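Local coordinates for protein coronin (Toxoplasma gondii, PDB 4OZU) that probably binds actin filaments, as other coronins do, this chain being the WD40 beta-propeller domain of a longer protein, at residues A[39-44]-A[334-339]; A[196-201]-A[221-226]. One frame throughout, in Å; residues are numbered along the deposited sequence.

Interaction 1: A[39-44]-A[334-339]; sequences LAANTE and RMLKQE. With ACT (acetate ion), chain C.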
loop_
_atom_site.group_PDB
_atom_site.type_symbol
_atom_site.label_atom_id
_atom_site.label_comp_id
_atom_site.label_asym_id
_atom_site.label_seq_id
_atom_site.Cartn_x
_atom_site.Cartn_y
_atom_site.Cartn_z
ATOM N N LEU A 39 6.157 4.808 -4.124
ATOM C CA LEU A 39 6.411 5.707 -3.009
ATOM C C LEU A 39 5.856 5.118 -1.728
ATOM O O LEU A 39 5.161 4.100 -1.740
ATOM C CB LEU A 39 5.780 7.086 -3.258
ATOM C CG LEU A 39 6.008 7.729 -4.623
ATOM C CD1 LEU A 39 5.208 9.022 -4.733
ATOM C CD2 LEU A 39 7.485 7.994 -4.852
ATOM N N ALA A 40 6.173 5.771 -0.619
ATOM C CA ALA A 40 5.611 5.422 0.673
ATOM C C ALA A 40 5.488 6.678 1.523
ATOM O O ALA A 40 6.235 7.638 1.343
ATOM C CB ALA A 40 6.468 4.390 1.374
ATOM N N ALA A 41 4.524 6.677 2.432
ATOM C CA ALA A 41 4.359 7.789 3.354
ATOM C C ALA A 41 3.745 7.298 4.650
ATOM O O ALA A 41 2.964 6.346 4.652
ATOM C CB ALA A 41 3.490 8.885 2.728
ATOM N N ASN A 42 4.121 7.927 5.759
ATOM C CA ASN A 42 3.399 7.734 7.005
ATOM C C ASN A 42 2.879 9.100 7.451
ATOM O O ASN A 42 2.677 9.974 6.610
ATOM C CB ASN A 42 4.271 7.034 8.064
ATOM C CG ASN A 42 5.488 7.844 8.504
ATOM O OD1 ASN A 42 5.688 8.998 8.112
ATOM N ND2 ASN A 42 6.304 7.226 9.350
ATOM N N THR A 43 2.630 9.300 8.738
ATOM C CA THR A 43 2.012 10.551 9.160
ATOM C C THR A 43 2.993 11.719 9.140
ATOM O O THR A 43 2.577 12.867 9.257
ATOM C CB THR A 43 1.409 10.445 10.571
ATOM O OG1 THR A 43 2.425 10.077 11.512
ATOM C CG2 THR A 43 0.289 9.415 10.592
ATOM N N GLU A 44 4.284 11.425 8.973
ATOM C CA GLU A 44 5.335 12.439 9.094
ATOM C C GLU A 44 6.206 12.551 7.845
ATOM O O GLU A 44 6.605 13.656 7.465
ATOM C CB GLU A 44 6.223 12.120 10.300
ATOM C CG GLU A 44 7.358 13.104 10.568
ATOM C CD GLU A 44 6.897 14.335 11.318
ATOM O OE1 GLU A 44 5.672 14.498 11.507
ATOM O OE2 GLU A 44 7.764 15.138 11.727
ATOM N N ARG A 334 -5.522 11.009 0.457
ATOM C CA ARG A 334 -4.617 11.844 -0.326
ATOM C C ARG A 334 -3.582 10.998 -1.043
ATOM O O ARG A 334 -2.889 10.181 -0.432
ATOM C CB ARG A 334 -3.920 12.882 0.561
ATOM C CG ARG A 334 -3.198 13.963 -0.234
ATOM C CD ARG A 334 -2.305 14.833 0.652
ATOM N NE ARG A 334 -2.988 15.291 1.862
ATOM C CZ ARG A 334 -2.362 15.736 2.949
ATOM N NH1 ARG A 334 -1.036 15.808 2.982
ATOM N NH2 ARG A 334 -3.061 16.118 4.007
ATOM N N MET A 335 -3.507 11.191 -2.353
ATOM C CA MET A 335 -2.484 10.558 -3.167
ATOM C C MET A 335 -1.305 11.503 -3.338
ATOM O O MET A 335 -1.487 12.701 -3.518
ATOM C CB MET A 335 -3.048 10.176 -4.533
ATOM C CG MET A 335 -2.047 9.539 -5.478
ATOM S SD MET A 335 -2.691 9.431 -7.161
ATOM C CE MET A 335 -4.067 8.317 -6.928
ATOM N N LEU A 336 -0.101 10.950 -3.269
ATOM C CA LEU A 336 1.102 11.661 -3.673
ATOM C C LEU A 336 1.498 11.072 -5.011
ATOM O O LEU A 336 1.832 9.893 -5.102
ATOM C CB LEU A 336 2.217 11.512 -2.639
ATOM C CG LEU A 336 1.840 12.018 -1.245
ATOM C CD1 LEU A 336 2.904 11.664 -0.214
ATOM C CD2 LEU A 336 1.618 13.524 -1.288
ATOM N N LYS A 337 1.417 11.899 -6.042
ATOM C CA LYS A 337 1.624 11.480 -7.423
ATOM C C LYS A 337 2.960 11.992 -7.954
ATOM O O LYS A 337 3.137 13.189 -8.067
ATOM C CB LYS A 337 0.475 12.015 -8.289
ATOM C CG LYS A 337 0.597 11.733 -9.777
ATOM C CD LYS A 337 -0.351 12.625 -10.566
ATOM C CE LYS A 337 -0.097 12.526 -12.062
ATOM N NZ LYS A 337 -0.562 13.751 -12.767
ATOM N N GLN A 338 3.899 11.107 -8.285
ATOM C CA GLN A 338 5.135 11.555 -8.932
ATOM C C GLN A 338 4.856 11.919 -10.381
ATOM O O GLN A 338 4.304 11.115 -11.141
ATOM C CB GLN A 338 6.229 10.487 -8.875
ATOM C CG GLN A 338 7.523 10.875 -9.591
ATOM C CD GLN A 338 8.618 9.837 -9.401
ATOM O OE1 GLN A 338 8.614 9.086 -8.418
ATOM N NE2 GLN A 338 9.556 9.780 -10.344
ATOM N N GLU A 339 5.236 13.137 -10.747
ATOM C CA GLU A 339 5.160 13.602 -12.121
ATOM C C GLU A 339 6.577 13.769 -12.650
ATOM O O GLU A 339 7.384 14.485 -12.061
ATOM C CB GLU A 339 4.376 14.912 -12.203
ATOM C CG GLU A 339 2.935 14.760 -11.755
ATOM C CD GLU A 339 2.115 16.019 -11.953
ATOM O OE1 GLU A 339 2.701 17.122 -11.931
ATOM O OE2 GLU A 339 0.884 15.903 -12.128
HETATM C C ACT C . 3.035 6.801 12.067
HETATM O O ACT C . 3.162 7.694 12.931
HETATM O OXT ACT C . 2.661 7.179 10.939
HETATM C CH3 ACT C . 3.310 5.361 12.373
#

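Interaction 2: A[196-201]-A[221-226]; sequences LNIVDP and CTWIDG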
loop_
_atom_site.group_PDB
_atom_site.type_symbol
_atom_site.label_atom_id
_atom_site.label_comp_id
_atom_site.label_asym_id
_atom_site.label_seq_id
_atom_site.Cartn_x
_atom_site.Cartn_y
_atom_site.Cartn_z
ATOM N N LEU A 196 -4.529 -16.076 -7.876
ATOM C CA LEU A 196 -4.617 -15.395 -6.598
ATOM C C LEU A 196 -4.499 -16.457 -5.516
ATOM O O LEU A 196 -5.286 -17.403 -5.495
ATOM C CB LEU A 196 -5.935 -14.632 -6.473
ATOM C CG LEU A 196 -6.234 -14.022 -5.101
ATOM C CD1 LEU A 196 -5.302 -12.857 -4.803
ATOM C CD2 LEU A 196 -7.676 -13.589 -5.039
ATOM N N ASN A 197 -3.520 -16.298 -4.629
ATOM C CA ASN A 197 -3.238 -17.285 -3.598
ATOM C C ASN A 197 -3.403 -16.693 -2.215
ATOM O O ASN A 197 -2.991 -15.558 -1.964
ATOM C CB ASN A 197 -1.817 -17.839 -3.750
ATOM C CG ASN A 197 -1.482 -18.205 -5.183
ATOM O OD1 ASN A 197 -1.955 -19.215 -5.707
ATOM N ND2 ASN A 197 -0.653 -17.384 -5.824
ATOM N N ILE A 198 -4.014 -17.471 -1.327
ATOM C CA ILE A 198 -4.183 -17.082 0.064
ATOM C C ILE A 198 -3.252 -17.923 0.933
ATOM O O ILE A 198 -3.230 -19.151 0.825
ATOM C CB ILE A 198 -5.633 -17.270 0.546
ATOM C CG1 ILE A 198 -6.629 -16.688 -0.464
ATOM C CG2 ILE A 198 -5.803 -16.644 1.917
ATOM C CD1 ILE A 198 -6.453 -15.207 -0.736
ATOM N N VAL A 199 -2.510 -17.249 1.810
ATOM C CA VAL A 199 -1.464 -17.891 2.608
ATOM C C VAL A 199 -1.676 -17.657 4.090
ATOM O O VAL A 199 -1.895 -16.520 4.511
ATOM C CB VAL A 199 -0.070 -17.359 2.236
ATOM C CG1 VAL A 199 1.007 -18.070 3.043
ATOM C CG2 VAL A 199 0.179 -17.532 0.739
ATOM N N ASP A 200 -1.604 -18.743 4.864
ATOM C CA ASP A 200 -1.623 -18.683 6.323
ATOM C C ASP A 200 -0.195 -18.870 6.841
ATOM O O ASP A 200 0.323 -19.988 6.845
ATOM C CB ASP A 200 -2.559 -19.753 6.889
ATOM C CG ASP A 200 -2.719 -19.668 8.408
ATOM O OD1 ASP A 200 -1.768 -19.256 9.107
ATOM O OD2 ASP A 200 -3.808 -20.032 8.901
ATOM N N PRO A 201 0.454 -17.778 7.272
ATOM C CA PRO A 201 1.862 -17.917 7.676
ATOM C C PRO A 201 2.077 -18.716 8.957
ATOM O O PRO A 201 3.087 -19.403 9.075
ATOM C CB PRO A 201 2.315 -16.473 7.871
ATOM C CG PRO A 201 1.053 -15.700 8.130
ATOM C CD PRO A 201 -0.002 -16.378 7.319
ATOM N N CYS A 221 -3.531 -7.483 -6.202
ATOM C CA CYS A 221 -4.580 -7.662 -5.211
ATOM C C CYS A 221 -4.408 -6.752 -4.009
ATOM O O CYS A 221 -3.358 -6.159 -3.794
ATOM C CB CYS A 221 -4.641 -9.115 -4.735
ATOM S SG CYS A 221 -3.313 -9.601 -3.580
ATOM N N THR A 222 -5.491 -6.628 -3.255
ATOM C CA THR A 222 -5.447 -6.083 -1.914
ATOM C C THR A 222 -6.655 -6.636 -1.159
ATOM O O THR A 222 -7.607 -7.118 -1.772
ATOM C CB THR A 222 -5.452 -4.552 -1.912
ATOM O OG1 THR A 222 -5.067 -4.073 -0.617
ATOM C CG2 THR A 222 -6.817 -4.014 -2.283
ATOM N N TRP A 223 -6.620 -6.570 0.166
ATOM C CA TRP A 223 -7.737 -7.038 0.967
ATOM C C TRP A 223 -8.787 -5.949 1.094
ATOM O O TRP A 223 -8.454 -4.766 1.108
ATOM C CB TRP A 223 -7.258 -7.473 2.347
ATOM C CG TRP A 223 -6.518 -8.749 2.312
ATOM C CD1 TRP A 223 -5.214 -8.923 1.976
ATOM C CD2 TRP A 223 -7.036 -10.048 2.626
ATOM N NE1 TRP A 223 -4.876 -10.256 2.061
ATOM C CE2 TRP A 223 -5.980 -10.967 2.455
ATOM C CE3 TRP A 223 -8.283 -10.524 3.036
ATOM C CZ2 TRP A 223 -6.132 -12.330 2.682
ATOM C CZ3 TRP A 223 -8.432 -11.885 3.258
ATOM C CH2 TRP A 223 -7.362 -12.769 3.079
ATOM N N ILE A 224 -10.049 -6.360 1.173
ATOM C CA ILE A 224 -11.145 -5.433 1.379
ATOM C C ILE A 224 -12.023 -5.946 2.522
ATOM O O ILE A 224 -13.240 -6.046 2.396
ATOM C CB ILE A 224 -11.961 -5.218 0.076
ATOM C CG1 ILE A 224 -12.389 -6.563 -0.526
ATOM C CG2 ILE A 224 -11.136 -4.413 -0.922
ATOM C CD1 ILE A 224 -13.258 -6.448 -1.766
ATOM N N ASP A 225 -11.371 -6.288 3.636
ATOM C CA ASP A 225 -12.058 -6.536 4.897
ATOM C C ASP A 225 -11.941 -5.259 5.747
ATOM O O ASP A 225 -12.198 -4.167 5.240
ATOM C CB ASP A 225 -11.512 -7.802 5.602
ATOM C CG ASP A 225 -9.983 -7.819 5.776
ATOM O OD1 ASP A 225 -9.240 -7.066 5.116
ATOM O OD2 ASP A 225 -9.513 -8.648 6.584
ATOM N N GLY A 226 -11.574 -5.362 7.019
ATOM C CA GLY A 226 -11.550 -4.182 7.861
ATOM C C GLY A 226 -12.942 -3.639 8.155
ATOM O O GLY A 226 -13.950 -4.342 8.011
#

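Interaction 1: A[39-44]-A[334-339]
Leu39 meets the strand 331-339 with both of its methyls. With CG anti to the carbonyl carbon (chi1 -47°), CD1 is brought to 3.5 Å from the backbone O of Leu336 and 4.4 Å from Leu336 CB. CD2 faces the amide of Gln338, 3.9 Å from OE1, the two side chains crossing at about a right angle. That amide has its polar partners elsewhere: OE1 accepts from Asn316, while NE2 donates to the carbonyls of Ser30 and Asn340. Two residues on, the methyl of Ala41 rests 4.1 Å from Leu336 CD1. Beyond it, Asn42 OD1 accepts from Glu44 N (2.9 Å), a donor lying above the carbonyl plane, in an Asx turn. Thr43 N donates to OXT of an acetate ion (3.1 Å), most likely a crystallisation additive. The contact joins the innermost strand of the first propeller blade to the last blade, which the N-terminal strand 16-25 completes in the closure known as Velcro. A backbone bond from Leu39 to Phe317 and packing on Cys318 complete this join. Between the two segments themselves no hydrogen bond forms, which implies that methyls set against methyl, carbonyl and amide oxygen make this contact.

Interaction 2: A[196-201]-A[221-226]
Leu196 turns its CG anti to the backbone N (chi1 172°), which sends CD1 out to Cys221. CD1 consequently meets the base and the sulfur of the cysteine together, 3.8 Å from Cys221 CB and 4.0 Å from Cys221 SG. A second pair forms two residues further along each strand. Trp223 swings its indole toward strand 195-200 of the adjacent blade (chi1 -73°), and the far corner of the six-membered ring does the touching: CH2 lies 4.3 Å from Ile198 CG2. This methyl comes at the ring edge, near the indole plane, so the isoleucine abuts the rim instead of lying over a face. Both pairs belong to a seam between adjacent blades of the WD40 beta-propeller. Strand 195-200 is the third strand of one four-stranded antiparallel blade, and strand 220-223 is the innermost strand of the next, the blades being packed face to face. Ala188, on strand 187-191, is touched by Ile198, Cys221 and Trp223 alike and so lies beside both pairs, while Leu196 also reaches Thr236 on strand 233-239. The only polar group of the indole is accounted for, since Trp223 NE1 donates to the carbonyl of Lys179; that bond would tend to fix the rotation of the ring and with it the edge offered to Ile198. Cys221 N is likewise bound by Ser177 OG, and past the end of the strand Asp225 accepts from Trp182 N, which ties the following loop back to the preceding blade.

In the fold
Interactions 1 and 2 both lie between adjacent blades of the propeller, and in both the touching groups across the segments are largely apolar. Interaction 2 is the local case, its segments 20 residues apart in successive blades; interaction 1 is the long-range one, joining first and last blades across 290 residues, and interaction 2 is nested inside the loop it closes. The two share no sheet. They lie on opposite sides of the chain's centre, with their own centres 23 Å apart and their nearest atoms about 13 Å apart. Interaction 2 thus packs blades consecutive in sequence, whereas interaction 1 lies where the chain's two ends meet and the ring closes.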